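Local coordinates for protein Exo-1,5-alpha-L-arabinofuranobiosidase (Gibberella zeae, PDB 2YDT) that probably hydrolyses alpha-L-arabinofuranosidic linkages, releasing arabinobiose from arabinan chain ends, and has a sugar pocket that here holds an arabinofuranose unit and an iminosugar inhibitor, at residues A[49-52]-A[53-57]; A[126-129]-A[130-134]. All blocks are in the same frame, centred on the assembly; numbering follows the deposited sequence.

Interaction 1: A[49-52]-A[53-57]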
ATOM      1  N   SER A  49       1.448   3.213  19.741  1.00  7.67           N
ATOM      2  CA  SER A  49       1.097   3.175  21.164  1.00  7.78           C
ATOM      3  C   SER A  49       2.356   3.214  22.034  1.00  7.68           C
ATOM      4  O   SER A  49       3.430   2.858  21.610  1.00  7.38           O
ATOM      5  CB  SER A  49       0.252   1.935  21.460  1.00  8.54           C
ATOM      6  OG  SER A  49       0.947   0.765  21.076  1.00  8.91           O
ATOM      7  N   PRO A  50       2.215   3.671  23.295  1.00 10.01           N
ATOM      8  CA  PRO A  50       3.346   3.615  24.230  1.00 10.56           C
ATOM      9  C   PRO A  50       3.616   2.165  24.617  1.00  9.60           C
ATOM     10  O   PRO A  50       2.684   1.443  24.959  1.00 11.81           O
ATOM     11  CB  PRO A  50       2.832   4.426  25.454  1.00 11.60           C
ATOM     12  CG  PRO A  50       1.495   4.956  25.054  1.00 13.95           C
ATOM     13  CD  PRO A  50       0.980   4.155  23.923  1.00 11.29           C
ATOM     14  N   GLU A  51       4.895   1.766  24.588  1.00 10.69           N
ATOM     15  CA  GLU A  51       5.314   0.389  24.761  1.00 11.21           C
ATOM     16  C   GLU A  51       6.039   0.201  26.120  1.00 12.84           C
ATOM     17  O   GLU A  51       6.759   1.071  26.496  1.00 13.75           O
ATOM     18  CB  GLU A  51       6.287   0.027  23.656  1.00 11.83           C
ATOM     19  CG  GLU A  51       5.620  -0.052  22.284  1.00  8.97           C
ATOM     20  CD  GLU A  51       6.597  -0.415  21.192  1.00  9.70           C
ATOM     21  OE1 GLU A  51       7.437   0.447  20.873  1.00 10.95           O
ATOM     22  OE2 GLU A  51       6.527  -1.565  20.682  1.00  8.88           O
ATOM     23  N   PRO A  52       5.876  -0.948  26.802  1.00 14.74           N
ATOM     24  CA  PRO A  52       5.052  -2.065  26.402  1.00 15.20           C
ATOM     25  C   PRO A  52       3.576  -1.845  26.672  1.00 15.15           C
ATOM     26  O   PRO A  52       3.242  -0.843  27.332  1.00 16.38           O
ATOM     27  CB  PRO A  52       5.583  -3.230  27.245  1.00 16.20           C
ATOM     28  CG  PRO A  52       6.118  -2.555  28.462  1.00 17.33           C
ATOM     29  CD  PRO A  52       6.655  -1.253  28.024  1.00 15.65           C
ATOM     30  N   PRO A  53       2.698  -2.694  26.149  1.00 15.61           N
ATOM     31  CA  PRO A  53       2.958  -3.875  25.306  1.00 14.29           C
ATOM     32  C   PRO A  53       3.520  -3.472  23.931  1.00 12.89           C
ATOM     33  O   PRO A  53       3.334  -2.314  23.492  1.00 12.25           O
ATOM     34  CB  PRO A  53       1.593  -4.498  25.110  1.00 16.09           C
ATOM     35  CG  PRO A  53       0.606  -3.591  25.696  1.00 17.89           C
ATOM     36  CD  PRO A  53       1.272  -2.490  26.411  1.00 16.06           C
ATOM     37  N   ASN A  54       4.220  -4.399  23.299  1.00 10.89           N
ATOM     38  CA  ASN A  54       4.752  -4.160  21.938  1.00  9.71           C
ATOM     39  C   ASN A  54       3.615  -3.716  21.005  1.00  8.67           C
ATOM     40  O   ASN A  54       2.469  -4.199  21.112  1.00  9.26           O
ATOM     41  CB  ASN A  54       5.349  -5.440  21.371  1.00  8.87           C
ATOM     42  CG  ASN A  54       6.516  -5.974  22.192  1.00 10.80           C
ATOM     43  OD1 ASN A  54       7.234  -5.216  22.871  1.00 13.61           O
ATOM     44  ND2 ASN A  54       6.753  -7.285  22.062  1.00 11.89           N
ATOM     45  N   VAL A  55       3.929  -2.788  20.087  1.00  8.93           N
ATOM     46  CA  VAL A  55       2.935  -2.324  19.117  1.00  8.81           C
ATOM     47  C   VAL A  55       2.313  -3.473  18.303  1.00  7.63           C
ATOM     48  O   VAL A  55       2.909  -4.534  18.093  1.00  8.01           O
ATOM     49  CB  VAL A  55       3.491  -1.246  18.165  1.00  8.84           C
ATOM     50  CG1 VAL A  55       3.808   0.053  18.960  1.00  8.16           C
ATOM     51  CG2 VAL A  55       4.745  -1.768  17.415  1.00  6.97           C
ATOM     52  N   TRP A  56       1.088  -3.237  17.865  1.00  7.20           N
ATOM     53  CA  TRP A  56       0.291  -4.212  17.112  1.00  6.88           C
ATOM     54  C   TRP A  56      -0.427  -3.477  15.984  1.00  6.79           C
ATOM     55  O   TRP A  56      -0.523  -2.243  15.996  1.00  6.31           O
ATOM     56  CB  TRP A  56      -0.738  -4.885  18.012  1.00  7.72           C
ATOM     57  CG  TRP A  56      -1.739  -3.912  18.570  1.00  8.12           C
ATOM     58  CD1 TRP A  56      -2.944  -3.550  18.009  1.00  9.37           C
ATOM     59  CD2 TRP A  56      -1.612  -3.130  19.769  1.00  7.38           C
ATOM     60  NE1 TRP A  56      -3.543  -2.574  18.756  1.00  9.70           N
ATOM     61  CE2 TRP A  56      -2.749  -2.287  19.840  1.00  8.36           C
ATOM     62  CE3 TRP A  56      -0.639  -3.036  20.758  1.00  9.75           C
ATOM     63  CZ2 TRP A  56      -2.976  -1.429  20.919  1.00 10.11           C
ATOM     64  CZ3 TRP A  56      -0.836  -2.141  21.806  1.00 11.71           C
ATOM     65  CH2 TRP A  56      -2.002  -1.354  21.878  1.00 11.56           C
ATOM     66  N   PHE A  57      -0.977  -4.242  15.047  1.00  6.77           N
ATOM     67  CA  PHE A  57      -1.818  -3.656  14.001  1.00  6.33           C
ATOM     68  C   PHE A  57      -3.275  -3.847  14.431  1.00  7.00           C
ATOM     69  O   PHE A  57      -3.777  -4.996  14.438  1.00  6.75           O
ATOM     70  CB  PHE A  57      -1.608  -4.333  12.649  1.00  7.27           C
ATOM     71  CG  PHE A  57      -0.214  -4.184  12.087  1.00  6.01           C
ATOM     72  CD1 PHE A  57       0.470  -2.976  12.135  1.00  6.12           C
ATOM     73  CD2 PHE A  57       0.343  -5.228  11.377  1.00  6.05           C
ATOM     74  CE1 PHE A  57       1.749  -2.844  11.554  1.00  6.40           C
ATOM     75  CE2 PHE A  57       1.620  -5.101  10.758  1.00  5.28           C
ATOM     76  CZ  PHE A  57       2.316  -3.890  10.884  1.00  6.88           C
TER
HETATM   77  O   HOH W   1       0.189  -0.475  18.724  1.00  7.35           O
HETATM   78  O   HOH W   2       1.515  -0.401  23.482  1.00 11.28           O
HETATM   79  O   HOH W   3       8.209  -2.739  22.541  1.00 21.61           O
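E51 reaches across a proline-rich turn to the backbone of V55, tying together the loop that joins strands 41-47 and 57-62 within one blade of the six-bladed beta-propeller. The peptide bonds before P52 and before P53 are both cis, and they swing the chain back toward its start. Carboxylate atom E51 OE2 accepts the N-H of V55 at 2.9 Å along a fairly straight path (160°), on the anti side of the oxygen and well out of the carboxylate plane. With CG beside the backbone N (chi1 -69°) and an extended chain beyond it, the glutamate lies inside the turn: its CG passes 3.4 Å from P53 O, and its CD rests 3.6 Å from V55 CG1. The other oxygen, OE1, has its partners outside the loop, a salt bridge with R85 and a hydrogen bond with S114, so the one carboxylate ties V55 N to them. A water that donates to N54 OD1 also reaches E51 OE2, more weakly, while N54 ND2 is hydrogen-bonded to N81 OD1. At the start of the turn, S49 holds its hydroxyl between its own N and carbonyl carbon (chi1 57°), directed at V55 and the indole of W56. S49 OG takes a proton from one water that also accepts the N-H of W56 and sits over the centre of one face of that ring. The same hydroxyl donates to a second water 2.7 Å away, which in turn donates to P50 O and to P53 O, at 2.6 Å each.

Interaction 2: A[126-129]-A[130-134]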
ATOM      1  N   SER A 126      -5.587 -14.940   8.974  1.00  8.00           N
ATOM      2  CA  SER A 126      -6.839 -15.150   9.710  1.00  8.45           C
ATOM      3  C   SER A 126      -7.719 -16.112   8.924  1.00  8.97           C
ATOM      4  O   SER A 126      -8.017 -15.879   7.747  1.00  8.29           O
ATOM      5  CB  SER A 126      -7.606 -13.833   9.962  1.00  8.43           C
ATOM      6  OG  SER A 126      -8.884 -14.146  10.548  1.00  8.59           O
ATOM      7  N   ARG A 127      -8.155 -17.178   9.607  1.00  9.11           N
ATOM      8  CA  ARG A 127      -9.023 -18.201   9.017  1.00  9.81           C
ATOM      9  C   ARG A 127     -10.495 -17.955   9.375  1.00 10.74           C
ATOM     10  O   ARG A 127     -11.361 -18.766   9.023  1.00 12.45           O
ATOM     11  CB  ARG A 127      -8.605 -19.589   9.526  1.00 10.32           C
ATOM     12  CG  ARG A 127      -7.202 -20.008   9.127  1.00 10.34           C
ATOM     13  CD  ARG A 127      -6.823 -21.332   9.762  1.00 11.33           C
ATOM     14  NE  ARG A 127      -5.532 -21.892   9.348  1.00 11.38           N
ATOM     15  CZ  ARG A 127      -5.337 -22.619   8.248  1.00 12.10           C
ATOM     16  NH1 ARG A 127      -6.329 -22.893   7.429  1.00 13.50           N
ATOM     17  NH2 ARG A 127      -4.149 -23.112   7.991  1.00 14.44           N
ATOM     18  N   ASP A 128     -10.785 -16.847  10.046  1.00  9.70           N
ATOM     19  CA  ASP A 128     -12.140 -16.557  10.499  1.00 10.36           C
ATOM     20  C   ASP A 128     -12.537 -15.094  10.173  1.00  9.92           C
ATOM     21  O   ASP A 128     -13.308 -14.487  10.894  1.00 11.15           O
ATOM     22  CB  ASP A 128     -12.312 -16.891  11.992  1.00 10.26           C
ATOM     23  CG  ASP A 128     -11.310 -16.188  12.887  1.00 10.80           C
ATOM     24  OD1 ASP A 128     -10.687 -15.183  12.414  1.00 11.19           O
ATOM     25  OD2 ASP A 128     -11.108 -16.652  14.049  1.00 12.99           O
ATOM     26  N   LYS A 129     -12.080 -14.602   9.034  1.00 10.45           N
ATOM     27  CA  LYS A 129     -12.528 -13.301   8.505  1.00 10.63           C
ATOM     28  C   LYS A 129     -12.139 -12.135   9.424  1.00 10.71           C
ATOM     29  O   LYS A 129     -12.806 -11.110   9.478  1.00 11.32           O
ATOM     30  CB  LYS A 129     -14.051 -13.307   8.154  1.00 11.85           C
ATOM     31  CG  LYS A 129     -14.402 -14.376   7.137  1.00 14.95           C
ATOM     32  CD  LYS A 129     -15.881 -14.326   6.775  1.00 19.58           C
ATOM     33  CE  LYS A 129     -16.147 -15.201   5.548  1.00 24.14           C
ATOM     34  NZ  LYS A 129     -17.594 -15.086   5.171  1.00 25.33           N
ATOM     35  N   GLY A 130     -11.010 -12.284  10.101  1.00 10.07           N
ATOM     36  CA  GLY A 130     -10.391 -11.141  10.799  1.00  9.96           C
ATOM     37  C   GLY A 130     -10.483 -11.136  12.320  1.00 10.22           C
ATOM     38  O   GLY A 130     -10.054 -10.157  12.950  1.00 10.23           O
ATOM     39  N   TYR A 131     -11.057 -12.186  12.914  1.00 10.00           N
ATOM     40  CA  TYR A 131     -11.252 -12.260  14.351  1.00 10.32           C
ATOM     41  C   TYR A 131     -10.041 -12.812  15.120  1.00  9.93           C
ATOM     42  O   TYR A 131      -9.776 -12.355  16.233  1.00 10.50           O
ATOM     43  CB  TYR A 131     -12.549 -13.047  14.687  1.00  9.98           C
ATOM     44  CG  TYR A 131     -13.772 -12.226  14.395  1.00 12.10           C
ATOM     45  CD1 TYR A 131     -14.266 -11.327  15.340  1.00 12.35           C
ATOM     46  CD2 TYR A 131     -14.426 -12.331  13.189  1.00 12.88           C
ATOM     47  CE1 TYR A 131     -15.360 -10.543  15.078  1.00 13.30           C
ATOM     48  CE2 TYR A 131     -15.546 -11.526  12.906  1.00 15.62           C
ATOM     49  CZ  TYR A 131     -16.005 -10.649  13.873  1.00 14.89           C
ATOM     50  OH  TYR A 131     -17.109  -9.828  13.626  1.00 16.47           O
ATOM     51  N   THR A 132      -9.324 -13.778  14.533  1.00  9.25           N
ATOM     52  CA  THR A 132      -8.081 -14.263  15.114  1.00  8.56           C
ATOM     53  C   THR A 132      -7.003 -14.320  14.042  1.00  9.25           C
ATOM     54  O   THR A 132      -7.298 -14.385  12.846  1.00  9.63           O
ATOM     55  CB  THR A 132      -8.212 -15.648  15.786  1.00  9.96           C
ATOM     56  OG1 THR A 132      -8.567 -16.589  14.797  1.00 10.17           O
ATOM     57  CG2 THR A 132      -9.318 -15.648  16.907  1.00  8.66           C
ATOM     58  N   TRP A 133      -5.767 -14.384  14.514  1.00  9.02           N
ATOM     59  CA  TRP A 133      -4.579 -14.380  13.661  1.00  8.77           C
ATOM     60  C   TRP A 133      -3.573 -15.414  14.072  1.00  8.67           C
ATOM     61  O   TRP A 133      -3.399 -15.688  15.280  1.00  9.41           O
ATOM     62  CB  TRP A 133      -3.895 -12.988  13.695  1.00  8.34           C
ATOM     63  CG  TRP A 133      -4.833 -11.924  13.231  1.00  9.10           C
ATOM     64  CD1 TRP A 133      -5.685 -11.161  14.014  1.00  8.87           C
ATOM     65  CD2 TRP A 133      -5.114 -11.548  11.864  1.00  8.96           C
ATOM     66  NE1 TRP A 133      -6.461 -10.370  13.211  1.00  7.32           N
ATOM     67  CE2 TRP A 133      -6.140 -10.579  11.896  1.00  5.92           C
ATOM     68  CE3 TRP A 133      -4.574 -11.920  10.626  1.00  8.61           C
ATOM     69  CZ2 TRP A 133      -6.636  -9.979  10.733  1.00  6.18           C
ATOM     70  CZ3 TRP A 133      -5.080 -11.352   9.486  1.00  8.23           C
ATOM     71  CH2 TRP A 133      -6.096 -10.377   9.546  1.00  7.47           C
ATOM     72  N   GLU A 134      -2.879 -15.964  13.068  0.50  9.73           N
ATOM     73  CA  GLU A 134      -1.765 -16.918  13.249  0.50 10.32           C
ATOM     74  C   GLU A 134      -0.563 -16.447  12.433  0.50 10.18           C
ATOM     75  O   GLU A 134      -0.721 -16.024  11.285  0.50  9.56           O
ATOM     76  CB  GLU A 134      -2.164 -18.357  12.830  0.50 11.60           C
ATOM     77  CG  GLU A 134      -2.024 -18.686  11.315  0.50 12.66           C
ATOM     78  CD  GLU A 134      -2.281 -20.156  10.903  0.50 12.49           C
ATOM     79  OE1 GLU A 134      -1.283 -20.880  10.539  0.50 14.65           O
ATOM     80  OE2 GLU A 134      -3.454 -20.540  10.904  0.50  2.94           O
TER
HETATM   81  O   HOH W   4      -7.457 -17.627  12.421  1.00 12.34           O
HETATM   82  O   HOH W   5      -2.358 -23.575  10.352  1.00 14.84           O
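The chain doubles back between S126 and W133, whose CA atoms come within 4.6 Å, by way of two residues of positive phi, K129 (64°) and G130 (107°). S126 turns its hydroxyl into the loop, where OG accepts the N-H of G130 at 2.9 Å and, more weakly, that of D128. Its CB lies 3.6 Å from the centroid of the six-membered ring of W133, almost along the ring normal, a CH-pi contact over one face of the indole. The indole NE1 is engaged by S73. This spacing of serine, aspartate, glycine, threonine and tryptophan is an Asp-box, the hairpin motif that recurs in sialidase-type propellers, here placed between the third and fourth strands of its blade, 119-126 and 134-142. D128 is the centre of the motif. Its carboxylate is folded inward, CG lying between the backbone N and the carbonyl carbon, and OD1 receives the N-H of T132 at 2.9 Å through its syn lone pair, with a weaker bond from Y131 N. The second oxygen, OD2, takes the hydroxyl proton of T132 OG1 at 2.6 Å, from a position tilted out of the carboxylate plane; the two grips on T132 together restrict rotation of the aspartate. From the loop, R127 is extended from CG to NE and crosses, at a slant, the side chain of E134 at the start of strand 134-142. In the conformer of E134 modelled here, one of two, and so less certainly, R127 NE forms a salt bridge to E134 OE2 at 2.9 Å. The carboxylate oxygen is then near the guanidinium plane, though the two flat groups are turned 44° apart, and a water bridges R127 NH2 to E134 OE1.

In the fold
Both contacts are local loops on the rim of the propeller, each linking adjacent strands of a blade, but in different blades and at different positions: interaction 1 joins the second and third strands, interaction 2 the third and fourth. Their centres are 20 Å apart and they do not touch. Each mixes buried and exposed residues. In 49-57 two cis peptide bonds, one side-chain-to-backbone bond and bridging waters share the work; in 126-134 several direct side-chain-to-backbone bonds do. The side chain of V55 in the first is about 11 Å from the bound arabinofuranose; the side chain of K129 in the second is about 11 Å from a manganese ion.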